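PDB 1U60: glutaminase 1, which catalyses the hydrolysis of L-glutamine to L-glutamate and ammonium. Local coordinates for residues Y15-S20 / V296-K301; A44-T47 / N51-S54; Y60-E65 / I203-L208. All blocks are in the same frame, centred on the assembly; numbering follows the deposited sequence.

Overall arrangement
The three contacts are arranged through and about the five-stranded antiparallel sheet. Interaction 2 pairs two of its strands, interaction 1 joins the two terminal helices on one face, and helix 202-213, which carries the 203-208 half of interaction 3, covers the other. Two packing contacts show this: Val299 CG1 of interaction 1 is 3.7 Å from Ile45 CD1 of interaction 2, and Val46 CG2 of interaction 2 is 3.7 Å from Ala206 CB of interaction 3. Interactions 1 and 3 do not touch, their centres being about 17 Å apart. Interaction 3 lies closest to the predicted substrate site, the side chain of Phe62 about 9 Å from that of Val262.

Interaction 1: Y15-S20 / V296-K301; sequences YTQFHS and VASVAK
Phe18 and Ser298 make the apolar part of this contact, CE2 of the ring standing 4.0 Å from CB of the serine. The methylene approaches the ring obliquely, so the geometry is that of simple van der Waals contact. Phe18 CG lies anti to its carbonyl carbon (chi1 -65°), which sends the ring across to helix 290-303, where it also rests on Lys294 and Met295. Gln17 CG, from the same segment, lies over one face of the ring, 3.4 Å above the plane and displaced toward the rim.

The polar part runs through a water. Gln17 OE1 and Ser298 OG are 4.5 Å apart, too far for a direct bond, and water 1 bridges them: it donates to Gln17 OE1 at 3.2 Å and lies 2.6 Å from Ser298 OG. The serine hydroxyl has a second partner one helical turn on, the amide NE2 of Gln302, so its position does not depend on the water alone.

The buried surface is small, 67 Å² over both sides, as expected of a contact at the protein surface. It joins helix 4-18 to helix 290-303, the N- and C-terminal helices that pack side by side against the antiparallel sheet, as in the beta-lactamase-like fold.

Interaction 2: A44-T47 / N51-S54; sequences AIVT and NVYS
Thr47 holds its OG1 between the backbone N and the carbonyl carbon (chi1 71°), which turns the hydroxyl toward Asn51 and leaves CG2 near the Tyr53 ring; Tyr53 CG, anti to its own carbonyl carbon (chi1 -55°), brings the ring's edge to that methyl. Asn51 N donates to Thr47 OG1 at 3.2 Å, and in return Thr47 N donates to Asn51 O at 2.9 Å, so backbone and side chain of the threonine both grip one residue. Water 2 adds a third link, lying 2.7 Å from Thr47 OG1 and accepting from Asn51 ND2. Farther from the turn, Ile45 and Tyr53 form an antiparallel hydrogen-bonded pair: Ile45 N reaches Tyr53 O at 2.8 Å, and Tyr53 N returns the bond to Ile45 O at 3.0 Å.

This is a beta hairpin of strands 42-47 and 52-56, with the N-to-C directions of 44-47 and 52-54 at 172°, nearly antiparallel. Strand 52-56 is outermost on its side of the sheet within this chain, while Ala44 and Val46 bond onward to strand 274-279.

Ala44, Val46, Val52 and Ser54 point to one face, where Val46 and Val52 lie side by side, CG2 to CG2 at 4.1 Å, under helix 202-213. Ile45 and Tyr53 point to the other, beneath helices 4-18 and 290-303. The Tyr53 edge takes two methyls near its plane: Thr47 CG2, 4.0 Å from CE2, and Ile45 CG2 beside CD2.

Interaction 3: Y60-E65 / I203-L208; sequences YRFALE and IELATL
Arg61 reaches across to Glu204 on helix 202-213 and forms a salt bridge with its carboxylate. The arginine chain is extended from CG to NE, which carries the guanidinium over to the helix, while Glu204 is extended beyond CG to meet it. The straightest of the bonds is NH2 to OE2, 3.0 Å at an N-H...O angle of 148°; OE2 lies in the guanidinium plane, while NH2 meets it on the syn side but 32° out of the carboxylate plane. NH1 adds two weak bonds, 2.7 Å to OE1 and 3.1 Å to OE2. With the planes 46° apart and NH1 shared between both oxygens, the pairing is not the flat two-pronged one, and the short NH1-OE1 bond is the most bent.

Phe62 follows with an apolar contact. Its CZ lies 4.0 Å from Leu205 CD2, the methyl meeting the ring at its edge and in its plane. Phe279 of strand 274-279 stacks with the same ring.

Backbone bonds from Phe62 to Leu200 and from Leu64 to Thr198 place strand 62-63 at the margin of a small antiparallel sheet. Just beyond it, Ser66, a predicted substrate-binding residue, begins the sequence Ser-Ile-Ser-Lys, which matches the SxxK motif of the beta-lactamase-like fold.

Interaction 1: Y15-S20 / V296-K301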
loop_
_atom_site.group_PDB
_atom_site.type_symbol
_atom_site.label_atom_id
_atom_site.label_comp_id
_atom_site.label_asym_id
_atom_site.label_seq_id
_atom_site.Cartn_x
_atom_site.Cartn_y
_atom_site.Cartn_z
ATOM N N TYR A 15 -15.072 -15.787 15.314
ATOM C CA TYR A 15 -15.506 -15.380 16.643
ATOM C C TYR A 15 -15.073 -16.472 17.640
ATOM O O TYR A 15 -14.459 -16.179 18.654
ATOM C CB TYR A 15 -17.023 -15.202 16.674
ATOM C CG TYR A 15 -17.531 -14.902 18.043
ATOM C CD1 TYR A 15 -17.453 -13.623 18.587
ATOM C CD2 TYR A 15 -18.094 -15.917 18.829
ATOM C CE1 TYR A 15 -17.898 -13.350 19.889
ATOM C CE2 TYR A 15 -18.533 -15.650 20.127
ATOM C CZ TYR A 15 -18.438 -14.370 20.653
ATOM O OH TYR A 15 -18.863 -14.101 21.946
ATOM N N THR A 16 -15.352 -17.721 17.320
ATOM C CA THR A 16 -15.019 -18.811 18.286
ATOM C C THR A 16 -13.538 -18.847 18.556
ATOM O O THR A 16 -13.119 -18.921 19.718
ATOM C CB THR A 16 -15.510 -20.161 17.805
ATOM O OG1 THR A 16 -16.932 -20.120 17.643
ATOM C CG2 THR A 16 -15.203 -21.299 18.862
ATOM N N GLN A 17 -12.746 -18.738 17.494
ATOM C CA GLN A 17 -11.313 -18.876 17.585
ATOM C C GLN A 17 -10.635 -17.714 18.323
ATOM O O GLN A 17 -9.617 -17.913 19.003
ATOM C CB GLN A 17 -10.720 -19.079 16.175
ATOM C CG GLN A 17 -9.203 -19.137 16.116
ATOM C CD GLN A 17 -8.652 -19.678 14.790
ATOM O OE1 GLN A 17 -9.408 -19.961 13.841
ATOM N NE2 GLN A 17 -7.330 -19.872 14.744
ATOM N N PHE A 18 -11.165 -16.504 18.207
ATOM C CA PHE A 18 -10.473 -15.310 18.705
ATOM C C PHE A 18 -11.203 -14.428 19.712
ATOM O O PHE A 18 -10.573 -13.523 20.237
ATOM C CB PHE A 18 -10.003 -14.414 17.515
ATOM C CG PHE A 18 -8.978 -15.057 16.661
ATOM C CD1 PHE A 18 -7.690 -15.212 17.130
ATOM C CD2 PHE A 18 -9.290 -15.543 15.406
ATOM C CE1 PHE A 18 -6.722 -15.824 16.370
ATOM C CE2 PHE A 18 -8.305 -16.176 14.621
ATOM C CZ PHE A 18 -7.028 -16.311 15.109
ATOM N N HIS A 19 -12.492 -14.653 19.993
ATOM C CA HIS A 19 -13.295 -13.612 20.685
ATOM C C HIS A 19 -12.778 -13.312 22.104
ATOM O O HIS A 19 -13.016 -12.215 22.630
ATOM C CB HIS A 19 -14.816 -13.917 20.755
ATOM C CG HIS A 19 -15.182 -15.008 21.705
ATOM N ND1 HIS A 19 -14.962 -14.927 23.062
ATOM C CD2 HIS A 19 -15.756 -16.212 21.496
ATOM C CE1 HIS A 19 -15.351 -16.044 23.644
ATOM N NE2 HIS A 19 -15.852 -16.836 22.717
ATOM N N SER A 20 -12.136 -14.312 22.712
ATOM C CA SER A 20 -11.678 -14.214 24.109
ATOM C C SER A 20 -10.151 -14.128 24.217
ATOM O O SER A 20 -9.575 -14.310 25.295
ATOM C CB SER A 20 -12.150 -15.426 24.884
ATOM O OG SER A 20 -11.460 -16.575 24.422
ATOM N N VAL A 296 -11.125 -10.261 11.617
ATOM C CA VAL A 296 -11.256 -9.862 10.213
ATOM C C VAL A 296 -10.307 -10.670 9.324
ATOM O O VAL A 296 -10.728 -11.169 8.266
ATOM C CB VAL A 296 -11.014 -8.362 10.032
ATOM C CG1 VAL A 296 -10.880 -8.018 8.569
ATOM C CG2 VAL A 296 -12.184 -7.514 10.685
ATOM N N ALA A 297 -9.043 -10.789 9.739
ATOM C CA ALA A 297 -8.087 -11.594 8.991
ATOM C C ALA A 297 -8.573 -13.024 8.825
ATOM O O ALA A 297 -8.429 -13.638 7.777
ATOM C CB ALA A 297 -6.717 -11.565 9.684
ATOM N N SER A 298 -9.155 -13.578 9.898
ATOM C CA SER A 298 -9.656 -14.946 9.848
ATOM C C SER A 298 -10.757 -15.134 8.795
ATOM O O SER A 298 -10.717 -16.040 7.981
ATOM C CB SER A 298 -10.170 -15.372 11.222
ATOM O OG SER A 298 -10.721 -16.694 11.114
ATOM N N VAL A 299 -11.745 -14.232 8.764
ATOM C CA VAL A 299 -12.800 -14.327 7.792
ATOM C C VAL A 299 -12.201 -14.275 6.376
ATOM O O VAL A 299 -12.536 -15.095 5.500
ATOM C CB VAL A 299 -13.847 -13.211 8.004
ATOM C CG1 VAL A 299 -14.916 -13.177 6.848
ATOM C CG2 VAL A 299 -14.566 -13.368 9.349
ATOM N N ALA A 300 -11.298 -13.304 6.162
ATOM C CA ALA A 300 -10.745 -13.091 4.851
ATOM C C ALA A 300 -9.932 -14.335 4.443
ATOM O O ALA A 300 -9.991 -14.772 3.282
ATOM C CB ALA A 300 -9.866 -11.839 4.817
ATOM N N LYS A 301 -9.221 -14.927 5.390
ATOM C CA LYS A 301 -8.377 -16.091 5.083
ATOM C C LYS A 301 -9.251 -17.314 4.783
ATOM O O LYS A 301 -8.988 -18.090 3.861
ATOM C CB LYS A 301 -7.483 -16.417 6.254
ATOM C CG LYS A 301 -6.534 -17.581 5.999
ATOM C CD LYS A 301 -5.349 -17.572 6.957
ATOM C CE LYS A 301 -4.367 -18.705 6.640
ATOM N NZ LYS A 301 -4.241 -19.637 7.793
HETATM O O HOH W 1 -8.936 -18.599 10.934
#

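Interaction 2: A44-T47 / N51-S54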
loop_
_atom_site.group_PDB
_atom_site.type_symbol
_atom_site.label_atom_id
_atom_site.label_comp_id
_atom_site.label_asym_id
_atom_site.label_seq_id
_atom_site.Cartn_x
_atom_site.Cartn_y
_atom_site.Cartn_z
ATOM N N ALA A 44 -18.525 -9.269 11.657
ATOM C CA ALA A 44 -19.644 -9.275 10.705
ATOM C C ALA A 44 -19.180 -9.163 9.263
ATOM O O ALA A 44 -18.188 -8.542 8.973
ATOM C CB ALA A 44 -20.641 -8.115 10.982
ATOM N N ILE A 45 -20.019 -9.699 8.362
ATOM C CA ILE A 45 -19.949 -9.494 6.937
ATOM C C ILE A 45 -21.255 -8.827 6.477
ATOM O O ILE A 45 -22.352 -9.189 6.893
ATOM C CB ILE A 45 -19.867 -10.845 6.217
ATOM C CG1 ILE A 45 -18.547 -11.557 6.480
ATOM C CG2 ILE A 45 -20.137 -10.698 4.732
ATOM C CD1 ILE A 45 -18.516 -13.033 6.072
ATOM N N VAL A 46 -21.106 -7.822 5.611
ATOM C CA VAL A 46 -22.200 -7.307 4.839
ATOM C C VAL A 46 -21.808 -7.429 3.368
ATOM O O VAL A 46 -20.810 -6.867 2.938
ATOM C CB VAL A 46 -22.544 -5.872 5.200
ATOM C CG1 VAL A 46 -23.683 -5.380 4.232
ATOM C CG2 VAL A 46 -23.002 -5.800 6.672
ATOM N N THR A 47 -22.587 -8.183 2.591
ATOM C CA THR A 47 -22.220 -8.442 1.192
ATOM C C THR A 47 -22.738 -7.340 0.293
ATOM O O THR A 47 -23.619 -6.596 0.681
ATOM C CB THR A 47 -22.783 -9.797 0.671
ATOM O OG1 THR A 47 -24.213 -9.737 0.489
ATOM C CG2 THR A 47 -22.548 -10.910 1.711
ATOM N N ASN A 51 -26.816 -8.938 2.123
ATOM C CA ASN A 51 -26.943 -9.974 3.140
ATOM C C ASN A 51 -25.990 -9.730 4.293
ATOM O O ASN A 51 -24.849 -9.302 4.067
ATOM C CB ASN A 51 -26.715 -11.354 2.498
ATOM C CG ASN A 51 -27.880 -11.715 1.578
ATOM O OD1 ASN A 51 -29.026 -11.670 2.044
ATOM N ND2 ASN A 51 -27.624 -11.903 0.286
ATOM N N VAL A 52 -26.422 -10.064 5.508
ATOM C CA VAL A 52 -25.704 -9.708 6.717
ATOM C C VAL A 52 -25.498 -10.953 7.547
ATOM O O VAL A 52 -26.455 -11.685 7.790
ATOM C CB VAL A 52 -26.484 -8.678 7.584
ATOM C CG1 VAL A 52 -25.723 -8.372 8.847
ATOM C CG2 VAL A 52 -26.751 -7.416 6.802
ATOM N N TYR A 53 -24.269 -11.185 7.989
ATOM C CA TYR A 53 -23.889 -12.347 8.795
ATOM C C TYR A 53 -23.043 -11.836 9.946
ATOM O O TYR A 53 -22.076 -11.094 9.717
ATOM C CB TYR A 53 -23.050 -13.351 8.001
ATOM C CG TYR A 53 -23.739 -13.766 6.747
ATOM C CD1 TYR A 53 -24.712 -14.783 6.769
ATOM C CD2 TYR A 53 -23.528 -13.077 5.549
ATOM C CE1 TYR A 53 -25.439 -15.114 5.608
ATOM C CE2 TYR A 53 -24.226 -13.411 4.408
ATOM C CZ TYR A 53 -25.167 -14.428 4.430
ATOM O OH TYR A 53 -25.865 -14.729 3.295
ATOM N N SER A 54 -23.345 -12.234 11.172
ATOM C CA SER A 54 -22.515 -11.778 12.288
ATOM C C SER A 54 -22.439 -12.756 13.428
ATOM O O SER A 54 -23.195 -13.716 13.479
ATOM C CB SER A 54 -23.007 -10.425 12.785
ATOM O OG SER A 54 -24.132 -10.574 13.647
HETATM O O HOH W 2 -24.917 -12.112 -0.674
#

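Interaction 3: Y60-E65 / I203-L208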
loop_
_atom_site.group_PDB
_atom_site.type_symbol
_atom_site.label_atom_id
_atom_site.label_comp_id
_atom_site.label_asym_id
_atom_site.label_seq_id
_atom_site.Cartn_x
_atom_site.Cartn_y
_atom_site.Cartn_z
ATOM N N TYR A 60 -23.584 -3.810 19.521
ATOM C CA TYR A 60 -23.010 -2.904 20.499
ATOM C C TYR A 60 -22.341 -1.728 19.795
ATOM O O TYR A 60 -21.432 -1.957 18.988
ATOM C CB TYR A 60 -21.997 -3.619 21.372
ATOM C CG TYR A 60 -21.580 -2.778 22.545
ATOM C CD1 TYR A 60 -22.253 -2.870 23.754
ATOM C CD2 TYR A 60 -20.511 -1.878 22.437
ATOM C CE1 TYR A 60 -21.885 -2.074 24.849
ATOM C CE2 TYR A 60 -20.113 -1.091 23.526
ATOM C CZ TYR A 60 -20.804 -1.193 24.725
ATOM O OH TYR A 60 -20.449 -0.428 25.842
ATOM N N ARG A 61 -22.787 -0.500 20.112
ATOM C CA ARG A 61 -22.310 0.696 19.397
ATOM C C ARG A 61 -21.110 1.302 20.137
ATOM O O ARG A 61 -21.199 1.651 21.327
ATOM C CB ARG A 61 -23.406 1.706 19.239
ATOM C CG ARG A 61 -24.586 1.268 18.356
ATOM C CD ARG A 61 -25.998 2.054 18.689
ATOM N NE ARG A 61 -27.137 1.435 17.922
ATOM C CZ ARG A 61 -27.069 1.462 16.591
ATOM N NH1 ARG A 61 -26.037 2.088 16.099
ATOM N NH2 ARG A 61 -27.970 0.928 15.764
ATOM N N PHE A 62 -19.981 1.389 19.409
ATOM C CA PHE A 62 -18.686 1.831 19.939
ATOM C C PHE A 62 -18.300 3.103 19.160
ATOM O O PHE A 62 -18.883 3.412 18.113
ATOM C CB PHE A 62 -17.573 0.752 19.775
ATOM C CG PHE A 62 -17.415 0.219 18.347
ATOM C CD1 PHE A 62 -18.169 -0.878 17.909
ATOM C CD2 PHE A 62 -16.536 0.804 17.466
ATOM C CE1 PHE A 62 -18.067 -1.354 16.635
ATOM C CE2 PHE A 62 -16.392 0.318 16.203
ATOM C CZ PHE A 62 -17.163 -0.749 15.756
ATOM N N ALA A 63 -17.315 3.840 19.671
ATOM C CA ALA A 63 -16.914 5.129 19.048
ATOM C C ALA A 63 -16.179 4.885 17.753
ATOM O O ALA A 63 -15.295 4.049 17.692
ATOM C CB ALA A 63 -16.059 5.962 20.033
ATOM N N LEU A 64 -16.609 5.559 16.707
ATOM C CA LEU A 64 -16.064 5.462 15.363
ATOM C C LEU A 64 -14.588 5.857 15.338
ATOM O O LEU A 64 -13.795 5.214 14.716
ATOM C CB LEU A 64 -16.879 6.368 14.460
ATOM C CG LEU A 64 -16.573 6.350 12.951
ATOM C CD1 LEU A 64 -16.828 4.996 12.330
ATOM C CD2 LEU A 64 -17.436 7.366 12.267
ATOM N N GLU A 65 -14.281 6.956 16.015
ATOM C CA GLU A 65 -12.985 7.560 16.111
ATOM C C GLU A 65 -12.333 7.691 14.733
ATOM O O GLU A 65 -12.997 8.132 13.808
ATOM C CB GLU A 65 -12.161 6.785 17.150
ATOM C CG GLU A 65 -12.761 6.918 18.564
ATOM C CD GLU A 65 -12.503 8.286 19.181
ATOM O OE1 GLU A 65 -11.773 9.123 18.567
ATOM O OE2 GLU A 65 -12.990 8.511 20.297
ATOM N N ILE A 203 -22.091 -4.265 12.615
ATOM C CA ILE A 203 -22.832 -4.393 11.366
ATOM C C ILE A 203 -22.770 -3.101 10.574
ATOM O O ILE A 203 -22.646 -3.127 9.357
ATOM C CB ILE A 203 -24.241 -4.941 11.640
ATOM C CG1 ILE A 203 -24.097 -6.450 11.955
ATOM C CG2 ILE A 203 -25.133 -4.820 10.426
ATOM C CD1 ILE A 203 -25.293 -7.077 12.520
ATOM N N GLU A 204 -22.929 -1.970 11.263
ATOM C CA GLU A 204 -22.825 -0.666 10.629
ATOM C C GLU A 204 -21.446 -0.425 10.046
ATOM O O GLU A 204 -21.321 0.058 8.930
ATOM C CB GLU A 204 -23.220 0.407 11.623
ATOM C CG GLU A 204 -24.733 0.331 11.854
ATOM C CD GLU A 204 -25.240 1.097 13.085
ATOM O OE1 GLU A 204 -24.435 1.474 13.992
ATOM O OE2 GLU A 204 -26.498 1.253 13.142
ATOM N N LEU A 205 -20.408 -0.836 10.776
ATOM C CA LEU A 205 -19.042 -0.740 10.238
ATOM C C LEU A 205 -18.856 -1.583 8.997
ATOM O O LEU A 205 -18.283 -1.117 8.008
ATOM C CB LEU A 205 -18.024 -1.058 11.305
ATOM C CG LEU A 205 -16.543 -0.987 10.948
ATOM C CD1 LEU A 205 -16.246 0.415 10.378
ATOM C CD2 LEU A 205 -15.632 -1.265 12.125
ATOM N N ALA A 206 -19.333 -2.818 9.036
ATOM C CA ALA A 206 -19.298 -3.689 7.875
ATOM C C ALA A 206 -20.085 -3.146 6.715
ATOM O O ALA A 206 -19.733 -3.374 5.572
ATOM C CB ALA A 206 -19.742 -5.116 8.218
ATOM N N THR A 207 -21.153 -2.384 7.005
ATOM C CA THR A 207 -21.925 -1.735 5.965
ATOM C C THR A 207 -21.139 -0.643 5.242
ATOM O O THR A 207 -21.220 -0.534 4.031
ATOM C CB THR A 207 -23.203 -1.157 6.577
ATOM O OG1 THR A 207 -23.994 -2.209 7.158
ATOM C CG2 THR A 207 -24.047 -0.540 5.493
ATOM N N LEU A 208 -20.386 0.174 5.995
ATOM C CA LEU A 208 -19.455 1.134 5.395
ATOM C C LEU A 208 -18.559 0.383 4.420
ATOM O O LEU A 208 -18.399 0.817 3.266
ATOM C CB LEU A 208 -18.629 1.814 6.464
ATOM C CG LEU A 208 -17.358 2.605 6.024
ATOM C CD1 LEU A 208 -17.663 3.698 5.002
ATOM C CD2 LEU A 208 -16.624 3.197 7.195
#